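Putative oxidoreductase molybdopterin-binding subunit (Sulfolobus tokodaii, PDB 4ZOH) probably carries the molybdenum pterin cytosine dinucleotide cofactor of a xanthine dehydrogenase-like hydroxylase and may oxidise aldehydes or related substrates. Local coordinates at residues E247-A252 with T634-Y639. Sequence-based numbering, arbitrary orientation.
Sequences EEFISA and TNFQDY
An aromatic cluster of Phe249, Phe636 and Tyr639 packs helix 245-251 against the loop between helix 600-619 and strand 651-655, joining two molybdopterin cofactor-binding regions far apart in sequence. The edge of the Phe249 ring meets one face of the Phe636 ring in a T-shaped pair, centroids 5.2 Å apart and planes at 79°. Phe249 CZ leads, 3.6 Å from Phe636 CE1 and offset toward the rim of that face. With CG anti to its backbone N (chi1 -170°), the Tyr639 ring turns so that its CD2 lies 3.6 Å from Phe249 CE1, the two rings inclined at 50°; the Tyr639 hydroxyl bonds to Ile161 N. Along the loop backbone, Phe249 CD2 approaches Thr634 O at 3.2 Å and Phe249 CE2 approaches Asn635 CA at 3.5 Å. Beside the ring, Ile250 CD1 touches Thr634 CG2 at 3.7 Å. Asn635 OD1 accepts from Asp638 N at 2.7 Å, an Asx motif that shapes the loop's own turn. Cutting Phe249 back to an alanine is likely to leave Phe636 and Tyr639 without their shared aromatic partner and open a gap between helix and loop. The joint is therefore held by ring packing and apolar contact, with polar bonds shaping the loop itself.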
loop_
_atom_site.group_PDB
_atom_site.type_symbol
_atom_site.label_atom_id
_atom_site.label_comp_id
_atom_site.label_asym_id
_atom_site.label_seq_id
_atom_site.Cartn_x
_atom_site.Cartn_y
_atom_site.Cartn_z
ATOM N N GLU A 247 -1.437 16.737 20.996
ATOM C CA GLU A 247 -2.817 16.313 20.818
ATOM C C GLU A 247 -3.144 15.053 21.586
ATOM O O GLU A 247 -4.220 14.950 22.239
ATOM C CB GLU A 247 -3.101 16.070 19.308
ATOM C CG GLU A 247 -3.206 17.391 18.525
ATOM C CD GLU A 247 -3.636 17.100 17.102
ATOM O OE1 GLU A 247 -4.850 16.922 16.832
ATOM O OE2 GLU A 247 -2.730 17.016 16.283
ATOM N N GLU A 248 -2.249 14.049 21.476
ATOM C CA GLU A 248 -2.534 12.769 22.076
ATOM C C GLU A 248 -2.697 13.019 23.599
ATOM O O GLU A 248 -3.662 12.611 24.174
ATOM C CB GLU A 248 -1.366 11.756 21.798
ATOM C CG GLU A 248 -1.774 10.336 22.131
ATOM C CD GLU A 248 -2.698 9.675 21.114
ATOM O OE1 GLU A 248 -2.801 8.427 21.209
ATOM O OE2 GLU A 248 -3.333 10.371 20.203
ATOM N N PHE A 249 -1.765 13.747 24.216
ATOM C CA PHE A 249 -1.813 13.950 25.672
ATOM C C PHE A 249 -3.108 14.588 26.116
ATOM O O PHE A 249 -3.668 14.169 27.086
ATOM C CB PHE A 249 -0.630 14.825 26.159
ATOM C CG PHE A 249 0.588 14.020 26.487
ATOM C CD1 PHE A 249 0.539 13.095 27.540
ATOM C CD2 PHE A 249 1.774 14.171 25.749
ATOM C CE1 PHE A 249 1.633 12.313 27.868
ATOM C CE2 PHE A 249 2.885 13.416 26.087
ATOM C CZ PHE A 249 2.829 12.487 27.139
ATOM N N ILE A 250 -3.582 15.560 25.326
ATOM C CA ILE A 250 -4.747 16.350 25.646
ATOM C C ILE A 250 -6.079 15.616 25.390
ATOM O O ILE A 250 -7.113 15.893 26.029
ATOM C CB ILE A 250 -4.503 17.649 24.884
ATOM C CG1 ILE A 250 -3.759 18.609 25.785
ATOM C CG2 ILE A 250 -5.665 18.178 24.106
ATOM C CD1 ILE A 250 -3.081 19.682 24.986
ATOM N N SER A 251 -6.055 14.642 24.495
ATOM C CA SER A 251 -7.309 14.016 24.066
ATOM C C SER A 251 -7.457 12.538 24.315
ATOM O O SER A 251 -8.517 11.957 24.053
ATOM C CB SER A 251 -7.524 14.319 22.562
ATOM O OG SER A 251 -6.429 13.885 21.770
ATOM N N ALA A 252 -6.400 11.845 24.731
ATOM C CA ALA A 252 -6.564 10.386 24.723
ATOM C C ALA A 252 -5.661 9.725 25.741
ATOM O O ALA A 252 -4.623 10.312 26.131
ATOM C CB ALA A 252 -6.352 9.814 23.344
ATOM N N THR A 634 1.586 18.218 28.942
ATOM C CA THR A 634 1.157 17.833 27.609
ATOM C C THR A 634 2.320 17.356 26.679
ATOM O O THR A 634 2.170 17.354 25.455
ATOM C CB THR A 634 0.362 18.996 26.942
ATOM O OG1 THR A 634 1.260 20.064 26.700
ATOM C CG2 THR A 634 -0.758 19.501 27.828
ATOM N N ASN A 635 3.438 16.933 27.264
ATOM C CA ASN A 635 4.591 16.431 26.502
ATOM C C ASN A 635 5.418 15.529 27.371
ATOM O O ASN A 635 5.172 15.444 28.565
ATOM C CB ASN A 635 5.432 17.570 25.987
ATOM C CG ASN A 635 5.850 18.460 27.092
ATOM O OD1 ASN A 635 6.603 18.048 27.980
ATOM N ND2 ASN A 635 5.299 19.671 27.103
ATOM N N PHE A 636 6.345 14.781 26.763
ATOM C CA PHE A 636 7.162 13.820 27.514
ATOM C C PHE A 636 8.177 14.449 28.461
ATOM O O PHE A 636 8.728 13.736 29.286
ATOM C CB PHE A 636 7.833 12.781 26.621
ATOM C CG PHE A 636 6.924 11.701 26.179
ATOM C CD1 PHE A 636 6.216 10.948 27.105
ATOM C CD2 PHE A 636 6.750 11.448 24.798
ATOM C CE1 PHE A 636 5.372 9.917 26.678
ATOM C CE2 PHE A 636 5.936 10.408 24.377
ATOM C CZ PHE A 636 5.241 9.625 25.310
ATOM N N GLN A 637 8.377 15.760 28.383
ATOM C CA GLN A 637 9.148 16.479 29.428
ATOM C C GLN A 637 8.251 16.641 30.629
ATOM O O GLN A 637 8.628 16.149 31.661
ATOM C CB GLN A 637 9.712 17.815 28.911
ATOM C CG GLN A 637 10.218 18.795 29.956
ATOM C CD GLN A 637 10.379 20.187 29.355
ATOM O OE1 GLN A 637 11.397 20.513 28.767
ATOM N NE2 GLN A 637 9.348 21.008 29.480
ATOM N N ASP A 638 7.039 17.233 30.485
ATOM C CA ASP A 638 6.168 17.510 31.656
ATOM C C ASP A 638 5.298 16.335 32.137
ATOM O O ASP A 638 4.778 16.356 33.246
ATOM C CB ASP A 638 5.255 18.740 31.443
ATOM C CG ASP A 638 5.977 19.914 30.875
ATOM O OD1 ASP A 638 7.143 20.160 31.239
ATOM O OD2 ASP A 638 5.380 20.607 30.027
ATOM N N TYR A 639 5.079 15.327 31.290
ATOM C CA TYR A 639 4.438 14.084 31.729
ATOM C C TYR A 639 5.528 13.006 31.794
ATOM O O TYR A 639 5.871 12.414 30.782
ATOM C CB TYR A 639 3.277 13.651 30.828
ATOM C CG TYR A 639 2.523 12.514 31.463
ATOM C CD1 TYR A 639 1.554 12.757 32.422
ATOM C CD2 TYR A 639 2.810 11.200 31.125
ATOM C CE1 TYR A 639 0.869 11.695 33.030
ATOM C CE2 TYR A 639 2.159 10.154 31.727
ATOM C CZ TYR A 639 1.198 10.420 32.709
ATOM O OH TYR A 639 0.571 9.347 33.280
#